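Local coordinates for protein glutamate--cysteine ligase GshA (Methylobacillus flagellatus KT, PDB 3K1T) that is probably a ligase that joins glutamate to cysteine through the gamma-carboxylate, the first step of glutathione synthesis, at residues A[82-87]-A[119-124]; A[238-243]-A[251-256]; A[30-35]-A[216-221]. All blocks are in the same frame, centred on the assembly; numbering follows the deposited sequence. Where two conformers were deposited one is given.

Contact 1: residues A[82-87]-A[119-124]. With SO4 (sulfate ion), chain D.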
loop_
_atom_site.group_PDB
_atom_site.type_symbol
_atom_site.label_atom_id
_atom_site.label_comp_id
_atom_site.label_asym_id
_atom_site.label_seq_id
_atom_site.Cartn_x
_atom_site.Cartn_y
_atom_site.Cartn_z
ATOM N N GLN A 82 -1.965 -4.271 2.016
ATOM C CA GLN A 82 -2.178 -2.848 2.160
ATOM C C GLN A 82 -3.155 -2.323 1.091
ATOM O O GLN A 82 -4.087 -1.561 1.388
ATOM C CB GLN A 82 -0.836 -2.109 2.076
ATOM C CG GLN A 82 -0.930 -0.631 2.393
ATOM C CD GLN A 82 0.439 0.027 2.288
ATOM O OE1 GLN A 82 1.209 0.033 3.247
ATOM N NE2 GLN A 82 0.728 0.568 1.147
ATOM N N ALA A 83 -2.969 -2.771 -0.155
ATOM C CA ALA A 83 -3.853 -2.346 -1.233
ATOM C C ALA A 83 -5.281 -2.860 -0.991
ATOM O O ALA A 83 -6.250 -2.185 -1.272
ATOM C CB ALA A 83 -3.297 -2.839 -2.595
ATOM N N ALA A 84 -5.409 -4.084 -0.499
ATOM C CA ALA A 84 -6.727 -4.634 -0.183
ATOM C C ALA A 84 -7.380 -3.799 0.926
ATOM O O ALA A 84 -8.568 -3.519 0.867
ATOM C CB ALA A 84 -6.622 -6.098 0.272
HETATM N N MSE A 85 -6.611 -3.372 1.919
HETATM C CA MSE A 85 -7.161 -2.456 2.940
HETATM C C MSE A 85 -7.667 -1.128 2.391
HETATM O O MSE A 85 -8.737 -0.653 2.778
HETATM C CB MSE A 85 -6.161 -2.175 4.071
HETATM C CG MSE A 85 -6.005 -3.349 4.956
HETATM SE SE MSE A 85 -4.595 -2.993 6.294
HETATM C CE MSE A 85 -5.319 -4.175 7.714
ATOM N N VAL A 86 -6.922 -0.546 1.466
ATOM C CA VAL A 86 -7.389 0.661 0.750
ATOM C C VAL A 86 -8.705 0.380 0.023
ATOM O O VAL A 86 -9.645 1.152 0.120
ATOM C CB VAL A 86 -6.303 1.155 -0.249
ATOM C CG1 VAL A 86 -6.833 2.321 -1.130
ATOM C CG2 VAL A 86 -5.040 1.598 0.533
ATOM N N ALA A 87 -8.772 -0.729 -0.721
ATOM C CA ALA A 87 -9.995 -1.123 -1.431
ATOM C C ALA A 87 -11.181 -1.256 -0.469
ATOM O O ALA A 87 -12.257 -0.721 -0.732
ATOM C CB ALA A 87 -9.794 -2.447 -2.211
ATOM N N THR A 119 -8.616 -15.487 -0.047
ATOM C CA THR A 119 -9.215 -15.464 1.278
ATOM C C THR A 119 -8.193 -15.004 2.331
ATOM O O THR A 119 -8.503 -14.205 3.237
ATOM C CB THR A 119 -9.787 -16.845 1.649
ATOM O OG1 THR A 119 -10.771 -17.241 0.679
ATOM C CG2 THR A 119 -10.394 -16.801 3.024
ATOM N N HIS A 120 -6.962 -15.479 2.175
ATOM C CA HIS A 120 -5.874 -15.133 3.088
ATOM C C HIS A 120 -5.582 -13.628 3.050
ATOM O O HIS A 120 -5.478 -12.968 4.106
ATOM C CB HIS A 120 -4.604 -15.882 2.738
ATOM C CG HIS A 120 -3.438 -15.532 3.628
ATOM N ND1 HIS A 120 -3.425 -15.819 4.974
ATOM C CD2 HIS A 120 -2.255 -14.929 3.358
ATOM C CE1 HIS A 120 -2.291 -15.373 5.502
ATOM N NE2 HIS A 120 -1.563 -14.836 4.540
ATOM N N ILE A 121 -5.491 -13.077 1.851
ATOM C CA ILE A 121 -5.297 -11.608 1.716
ATOM C C ILE A 121 -6.399 -10.824 2.397
ATOM O O ILE A 121 -6.148 -9.862 3.128
ATOM C CB ILE A 121 -5.171 -11.181 0.231
ATOM C CG1 ILE A 121 -3.889 -11.729 -0.393
ATOM C CG2 ILE A 121 -5.256 -9.615 0.061
ATOM C CD1 ILE A 121 -3.999 -11.835 -1.956
ATOM N N LEU A 122 -7.651 -11.225 2.167
ATOM C CA LEU A 122 -8.804 -10.506 2.689
ATOM C C LEU A 122 -8.880 -10.603 4.230
ATOM O O LEU A 122 -9.254 -9.635 4.876
ATOM C CB LEU A 122 -10.095 -11.037 2.052
ATOM C CG LEU A 122 -10.224 -10.849 0.526
ATOM C CD1 LEU A 122 -11.376 -11.704 -0.029
ATOM C CD2 LEU A 122 -10.406 -9.401 0.150
ATOM N N ARG A 123 -8.509 -11.752 4.799
ATOM C CA ARG A 123 -8.442 -11.920 6.250
ATOM C C ARG A 123 -7.328 -11.052 6.855
ATOM O O ARG A 123 -7.507 -10.451 7.938
ATOM C CB ARG A 123 -8.221 -13.391 6.639
ATOM C CG ARG A 123 -9.520 -14.225 6.409
ATOM C CD ARG A 123 -9.352 -15.684 6.788
ATOM N NE ARG A 123 -10.632 -16.366 6.567
ATOM C CZ ARG A 123 -10.790 -17.639 6.223
ATOM N NH1 ARG A 123 -9.743 -18.433 6.052
ATOM N NH2 ARG A 123 -12.030 -18.128 6.059
ATOM N N GLN A 124 -6.176 -11.053 6.206
ATOM C CA GLN A 124 -5.059 -10.173 6.636
ATOM C C GLN A 124 -5.416 -8.682 6.544
ATOM O O GLN A 124 -4.895 -7.876 7.306
ATOM C CB GLN A 124 -3.777 -10.459 5.871
ATOM C CG GLN A 124 -3.210 -11.909 6.031
ATOM C CD GLN A 124 -2.411 -12.117 7.276
ATOM O OE1 GLN A 124 -2.956 -12.218 8.369
ATOM N NE2 GLN A 124 -1.111 -12.154 7.124
HETATM S S SO4 D . -6.075 -17.791 6.285
HETATM O O1 SO4 D . -5.045 -18.677 5.807
HETATM O O2 SO4 D . -5.580 -16.448 6.666
HETATM O O3 SO4 D . -6.912 -17.687 5.091
HETATM O O4 SO4 D . -6.981 -18.268 7.324
#
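Ala84 gives up more surface to this contact than any other residue: its CB points at helix 109-124 and lies 3.8 Å from Ile121 CG2. Because the side chain is one carbon, the backbones can come close, and the CA atoms of Ala84 and Leu122 are 6.9 Å apart. Ile121 offers its short branch to this methyl. With CG2 anti to the backbone N, CG1 takes the place beside that N, and the side chain is also in contact with Leu77 and Phe69.

Met85, present as selenomethionine, makes the second touch. Its CB does not aim straight at the other helix, but the chain runs extended beyond CG, with chi2 at 175°, and carries CE across to 3.7 Å from Gln124 O. This is a methyl group against the carbonyl of the last helical residue, and no hydrogen bond joins the two segments. The same side chain also packs on Ala125 and touches the second subunit, so the Met85 side of the contact also takes part in the dimer interface.

The far side of segment 119-124 holds a sulfate ion, probably from the crystallisation liquor. His120 ND1 donates to sulfate O2 at 2.8 Å with an N-H...O angle of 156°, the anion standing at the ring edge. Arg123 NH1 splits its donation between O3 at 3.1 Å and O4 at 3.0 Å, while Arg123 NH2 bonds to Val129 O. One anion is thus held by residues three apart on one helix.

Helix 109-124 connects strands 97-102 and 128-133, which pair in parallel, so the contact packs helix 77-91 against the helix of a beta-alpha-beta crossover.

Contact 2: residues A[238-243]-A[251-256]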
loop_
_atom_site.group_PDB
_atom_site.type_symbol
_atom_site.label_atom_id
_atom_site.label_comp_id
_atom_site.label_asym_id
_atom_site.label_seq_id
_atom_site.Cartn_x
_atom_site.Cartn_y
_atom_site.Cartn_z
ATOM N N ASP A 238 -13.028 -3.401 -35.059
ATOM C CA ASP A 238 -14.312 -3.074 -35.747
ATOM C C ASP A 238 -15.364 -4.075 -35.245
ATOM O O ASP A 238 -15.027 -5.048 -34.554
ATOM C CB ASP A 238 -14.090 -3.144 -37.262
ATOM C CG ASP A 238 -15.226 -2.484 -38.089
ATOM O OD1 ASP A 238 -16.100 -1.792 -37.518
ATOM O OD2 ASP A 238 -15.222 -2.703 -39.325
ATOM N N THR A 239 -16.632 -3.857 -35.601
ATOM C CA THR A 239 -17.693 -4.740 -35.178
ATOM C C THR A 239 -18.682 -4.980 -36.317
ATOM O O THR A 239 -18.756 -4.211 -37.289
ATOM C CB THR A 239 -18.525 -4.131 -34.018
ATOM O OG1 THR A 239 -19.144 -2.940 -34.492
ATOM C CG2 THR A 239 -17.697 -3.811 -32.801
ATOM N N CYS A 240 -19.402 -6.089 -36.234
ATOM C CA CYS A 240 -20.687 -6.148 -36.910
ATOM C C CYS A 240 -21.749 -6.796 -36.066
ATOM O O CYS A 240 -21.473 -7.200 -34.939
ATOM C CB CYS A 240 -20.584 -6.741 -38.261
ATOM S SG CYS A 240 -20.242 -8.429 -38.294
ATOM N N GLY A 241 -22.989 -6.782 -36.562
ATOM C CA GLY A 241 -24.114 -7.291 -35.786
ATOM C C GLY A 241 -24.102 -8.796 -35.711
ATOM O O GLY A 241 -23.140 -9.440 -36.124
ATOM N N GLY A 242 -25.183 -9.379 -35.209
ATOM C CA GLY A 242 -25.276 -10.817 -35.124
ATOM C C GLY A 242 -25.271 -11.413 -36.520
ATOM O O GLY A 242 -25.783 -10.812 -37.497
ATOM N N LEU A 243 -24.644 -12.566 -36.649
ATOM C CA LEU A 243 -24.606 -13.272 -37.913
ATOM C C LEU A 243 -24.988 -14.716 -37.652
ATOM O O LEU A 243 -24.781 -15.223 -36.544
ATOM C CB LEU A 243 -23.202 -13.219 -38.524
ATOM C CG LEU A 243 -22.607 -11.862 -38.881
ATOM C CD1 LEU A 243 -21.213 -12.077 -39.399
ATOM C CD2 LEU A 243 -23.479 -11.127 -39.927
ATOM N N GLU A 251 -21.465 -13.566 -44.960
ATOM C CA GLU A 251 -20.082 -13.837 -45.327
ATOM C C GLU A 251 -19.346 -12.629 -45.912
ATOM O O GLU A 251 -18.249 -12.287 -45.468
ATOM C CB GLU A 251 -20.062 -14.993 -46.294
ATOM C CG GLU A 251 -18.703 -15.419 -46.740
ATOM C CD GLU A 251 -18.733 -16.798 -47.353
ATOM O OE1 GLU A 251 -19.116 -17.770 -46.653
ATOM O OE2 GLU A 251 -18.366 -16.899 -48.521
ATOM N N GLU A 252 -19.922 -11.992 -46.923
ATOM C CA GLU A 252 -19.246 -10.875 -47.570
ATOM C C GLU A 252 -19.072 -9.673 -46.635
ATOM O O GLU A 252 -18.031 -9.022 -46.675
ATOM C CB GLU A 252 -19.922 -10.486 -48.883
ATOM C CG GLU A 252 -19.653 -11.530 -50.002
ATOM C CD GLU A 252 -18.135 -11.802 -50.216
ATOM O OE1 GLU A 252 -17.386 -10.813 -50.341
ATOM O OE2 GLU A 252 -17.681 -12.985 -50.209
ATOM N N GLN A 253 -20.081 -9.394 -45.823
ATOM C CA GLN A 253 -20.034 -8.359 -44.781
ATOM C C GLN A 253 -18.814 -8.589 -43.880
ATOM O O GLN A 253 -17.987 -7.712 -43.696
ATOM C CB GLN A 253 -21.321 -8.454 -43.912
ATOM C CG GLN A 253 -21.273 -7.779 -42.529
ATOM C CD GLN A 253 -22.041 -6.475 -42.515
ATOM O OE1 GLN A 253 -21.972 -5.687 -43.499
ATOM N NE2 GLN A 253 -22.835 -6.246 -41.442
ATOM N N LEU A 254 -18.701 -9.797 -43.362
ATOM C CA LEU A 254 -17.594 -10.141 -42.464
ATOM C C LEU A 254 -16.230 -10.059 -43.181
ATOM O O LEU A 254 -15.279 -9.485 -42.642
ATOM C CB LEU A 254 -17.808 -11.525 -41.878
ATOM C CG LEU A 254 -16.876 -11.953 -40.734
ATOM C CD1 LEU A 254 -16.855 -10.968 -39.587
ATOM C CD2 LEU A 254 -17.292 -13.349 -40.218
ATOM N N ALA A 255 -16.156 -10.630 -44.387
ATOM C CA ALA A 255 -14.933 -10.641 -45.194
ATOM C C ALA A 255 -14.442 -9.226 -45.463
ATOM O O ALA A 255 -13.225 -8.961 -45.400
ATOM C CB ALA A 255 -15.134 -11.422 -46.535
ATOM N N GLU A 256 -15.370 -8.323 -45.762
ATOM C CA GLU A 256 -15.012 -6.952 -46.106
ATOM C C GLU A 256 -14.429 -6.268 -44.874
ATOM O O GLU A 256 -13.491 -5.500 -44.977
ATOM C CB GLU A 256 -16.231 -6.145 -46.599
ATOM C CG GLU A 256 -16.693 -6.512 -48.024
ATOM C CD GLU A 256 -18.136 -6.054 -48.386
ATOM O OE1 GLU A 256 -18.906 -5.526 -47.511
ATOM O OE2 GLU A 256 -18.486 -6.244 -49.583
HETATM O O HOH W 1 -24.377 -6.774 -39.303
#
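Cys240 and Leu254 bring together strand 237-241, an outer strand of the chain's four-stranded antiparallel sheet, and helix 251-272, which packs on the face of that sheet in a two-layer alpha/beta packing. The CA atoms of these two residues are 7.5 Å apart.

From the strand, Cys240 CB points at the helix and meets Gln253 NE2 at 3.9 Å, a plain van der Waals approach. Beyond it, chi1 of 70° sets SG between the backbone N and the carbonyl carbon, and SG ends 4.4 Å from Leu254 CD1. The other methyl of that leucine, CD2, reaches Leu243 CD1 at 4.2 Å, so its two branches touch two different residues of segment 238-243. Val325 and Leu327 of the adjacent strand 324-329 also touch Leu254, which places the buried leucine against the sheet.

Gln253 sits at the exposed margin, its chain bent at chi2. No direct hydrogen bond crosses between the segments; a single water provides the polar link, accepting from Gly241 N at 3.1 Å and, in a weak bond, from Gln253 NE2 at 2.7 Å.

Contact 3: residues A[30-35]-A[216-221]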
loop_
_atom_site.group_PDB
_atom_site.type_symbol
_atom_site.label_atom_id
_atom_site.label_comp_id
_atom_site.label_asym_id
_atom_site.label_seq_id
_atom_site.Cartn_x
_atom_site.Cartn_y
_atom_site.Cartn_z
ATOM N N GLU A 30 1.570 10.248 -13.164
ATOM C CA GLU A 30 1.004 9.873 -11.879
ATOM C C GLU A 30 -0.044 10.913 -11.387
ATOM O O GLU A 30 -1.104 10.543 -10.847
ATOM C CB GLU A 30 2.106 9.643 -10.854
ATOM C CG GLU A 30 3.034 8.498 -11.249
ATOM C CD GLU A 30 2.352 7.139 -11.361
ATOM O OE1 GLU A 30 1.232 6.942 -10.825
ATOM O OE2 GLU A 30 2.947 6.250 -12.012
ATOM N N HIS A 31 0.230 12.189 -11.615
ATOM C CA HIS A 31 -0.749 13.234 -11.330
ATOM C C HIS A 31 -2.009 13.047 -12.168
ATOM O O HIS A 31 -3.130 13.139 -11.657
ATOM C CB HIS A 31 -0.159 14.621 -11.603
ATOM C CG HIS A 31 -1.139 15.717 -11.397
ATOM N ND1 HIS A 31 -1.841 16.290 -12.434
ATOM C CD2 HIS A 31 -1.616 16.274 -10.261
ATOM C CE1 HIS A 31 -2.657 17.210 -11.947
ATOM N NE2 HIS A 31 -2.536 17.225 -10.635
ATOM N N TRP A 32 -1.838 12.699 -13.449
ATOM C CA TRP A 32 -3.000 12.466 -14.316
ATOM C C TRP A 32 -3.836 11.290 -13.804
ATOM O O TRP A 32 -5.062 11.388 -13.706
ATOM C CB TRP A 32 -2.531 12.254 -15.759
ATOM C CG TRP A 32 -3.638 12.018 -16.748
ATOM C CD1 TRP A 32 -4.326 12.968 -17.438
ATOM C CD2 TRP A 32 -4.151 10.756 -17.179
ATOM N NE1 TRP A 32 -5.237 12.389 -18.262
ATOM C CE2 TRP A 32 -5.165 11.026 -18.124
ATOM C CE3 TRP A 32 -3.863 9.429 -16.856
ATOM C CZ2 TRP A 32 -5.881 10.017 -18.761
ATOM C CZ3 TRP A 32 -4.549 8.431 -17.505
ATOM C CH2 TRP A 32 -5.562 8.733 -18.452
ATOM N N PHE A 33 -3.195 10.182 -13.445
ATOM C CA PHE A 33 -3.954 9.045 -12.920
ATOM C C PHE A 33 -4.716 9.443 -11.661
ATOM O O PHE A 33 -5.895 9.099 -11.500
ATOM C CB PHE A 33 -3.032 7.863 -12.592
ATOM C CG PHE A 33 -2.757 6.929 -13.756
ATOM C CD1 PHE A 33 -3.789 6.224 -14.361
ATOM C CD2 PHE A 33 -1.455 6.742 -14.218
ATOM C CE1 PHE A 33 -3.544 5.362 -15.408
ATOM C CE2 PHE A 33 -1.196 5.850 -15.266
ATOM C CZ PHE A 33 -2.255 5.170 -15.852
ATOM N N ARG A 34 -4.062 10.160 -10.746
ATOM C CA ARG A 34 -4.781 10.611 -9.543
ATOM C C ARG A 34 -6.020 11.439 -9.881
ATOM O O ARG A 34 -7.071 11.222 -9.247
ATOM C CB ARG A 34 -3.880 11.371 -8.564
ATOM C CG ARG A 34 -3.037 10.407 -7.726
ATOM C CD ARG A 34 -2.284 11.171 -6.636
ATOM N NE ARG A 34 -1.109 11.876 -7.093
ATOM C CZ ARG A 34 0.117 11.327 -7.095
ATOM N NH1 ARG A 34 0.320 10.073 -6.685
ATOM N NH2 ARG A 34 1.116 12.038 -7.509
ATOM N N SER A 35 -5.930 12.352 -10.865
ATOM C CA SER A 35 -7.116 13.080 -11.299
ATOM C C SER A 35 -8.205 12.119 -11.804
ATOM O O SER A 35 -9.384 12.321 -11.502
ATOM C CB SER A 35 -6.796 14.100 -12.392
ATOM O OG SER A 35 -5.871 15.013 -11.870
ATOM N N ASP A 216 -10.303 3.032 -26.181
ATOM C CA ASP A 216 -10.017 4.074 -27.156
ATOM C C ASP A 216 -10.080 5.475 -26.557
ATOM O O ASP A 216 -9.185 6.288 -26.777
ATOM C CB ASP A 216 -11.010 4.061 -28.337
ATOM C CG ASP A 216 -10.780 2.953 -29.338
ATOM O OD1 ASP A 216 -9.803 2.185 -29.252
ATOM O OD2 ASP A 216 -11.611 2.900 -30.305
ATOM N N ARG A 217 -11.143 5.774 -25.819
ATOM C CA ARG A 217 -11.319 7.088 -25.204
ATOM C C ARG A 217 -10.199 7.396 -24.202
ATOM O O ARG A 217 -9.702 8.492 -24.161
ATOM C CB ARG A 217 -12.665 7.171 -24.472
ATOM C CG ARG A 217 -13.860 7.243 -25.422
ATOM C CD ARG A 217 -15.133 6.742 -24.725
ATOM N NE ARG A 217 -15.532 7.571 -23.577
ATOM C CZ ARG A 217 -16.317 7.139 -22.582
ATOM N NH1 ARG A 217 -16.753 5.879 -22.576
ATOM N NH2 ARG A 217 -16.641 7.957 -21.579
ATOM N N VAL A 218 -9.826 6.418 -23.379
ATOM C CA VAL A 218 -8.706 6.614 -22.429
ATOM C C VAL A 218 -7.386 6.910 -23.178
ATOM O O VAL A 218 -6.660 7.863 -22.849
ATOM C CB VAL A 218 -8.530 5.396 -21.489
ATOM C CG1 VAL A 218 -7.146 5.433 -20.754
ATOM C CG2 VAL A 218 -9.710 5.325 -20.459
ATOM N N VAL A 219 -7.079 6.119 -24.194
ATOM C CA VAL A 219 -5.845 6.297 -24.966
ATOM C C VAL A 219 -5.845 7.630 -25.734
ATOM O O VAL A 219 -4.803 8.267 -25.855
ATOM C CB VAL A 219 -5.593 5.109 -25.916
ATOM C CG1 VAL A 219 -4.419 5.391 -26.891
ATOM C CG2 VAL A 219 -5.317 3.805 -25.079
ATOM N N GLU A 220 -7.007 8.061 -26.219
ATOM C CA GLU A 220 -7.147 9.349 -26.908
ATOM C C GLU A 220 -6.783 10.504 -26.010
ATOM O O GLU A 220 -6.320 11.517 -26.499
ATOM C CB GLU A 220 -8.578 9.591 -27.398
ATOM C CG GLU A 220 -8.938 8.857 -28.660
ATOM C CD GLU A 220 -10.481 8.804 -28.890
ATOM O OE1 GLU A 220 -11.238 9.681 -28.340
ATOM O OE2 GLU A 220 -10.905 7.873 -29.621
ATOM N N GLU A 221 -6.966 10.354 -24.702
ATOM C CA GLU A 221 -6.506 11.379 -23.787
ATOM C C GLU A 221 -5.052 11.194 -23.352
ATOM O O GLU A 221 -4.290 12.168 -23.244
ATOM C CB GLU A 221 -7.415 11.455 -22.582
ATOM C CG GLU A 221 -6.993 12.597 -21.690
ATOM C CD GLU A 221 -7.961 12.870 -20.562
ATOM O OE1 GLU A 221 -9.053 12.242 -20.565
ATOM O OE2 GLU A 221 -7.578 13.691 -19.675
#
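Trp32 and Glu221 are the residues whose CA atoms come nearest across these two helical segments, yet they stand 10.2 Å apart, a spacing that long side chains must bridge. Trp32 does so with CG anti to its backbone N (chi1 -179°), which directs the indole at helix 210-226. Glu221 answers with an extended chain beyond CG.

Trp32 NE1 donates to Glu221 OE2 at 3.0 Å with an N-H...O angle of 162°. The acceptor lies close to the indole plane, at the ring edge, whereas the N-H meets the carboxylate from above its plane; the two flat groups are nearly perpendicular, at 85°. The bond satisfies the nitrogen of a buried ring and ties it to a residue at the exposed margin. Behind the carboxylate, Glu221 CG passes 4.1 Å from Trp32 CZ2, so the aliphatic part of the chain also follows the ring edge. Farther along that edge, Trp32 CH2 touches Val218 CG1 at 4.3 Å.

Glu221 OE1 binds a glycerol, probably from the crystallisation liquor. Leu411 and Leu414 of helix 398-421 also touch the indole, and Leu411 reaches Val218 too. The indole of Trp32 therefore lies between helices 26-40, 210-226 and 398-421, where the three helices pack together.

How the contacts relate
Contacts 1 and 3 both reach the second subunit, although their centres lie 26 Å apart and their nearest atoms about 11 Å. They are also joined across the dimer: Glu30, in the first segment of contact 3, packs on Met85 of contact 1 in the other copy, and Arg34 bonds to Ala125 O there. Contact 2 has no such role, with no other chain touching it; its centre is 45 Å from that of contact 1, on the opposite side of the chain's centre. Its neighbour is contact 3, about 8 Å away at the nearest atoms; helix 210-226 and strand 237-241 are successive elements of the chain. Glycerol molecules bind near all three contacts, which does not locate an active site.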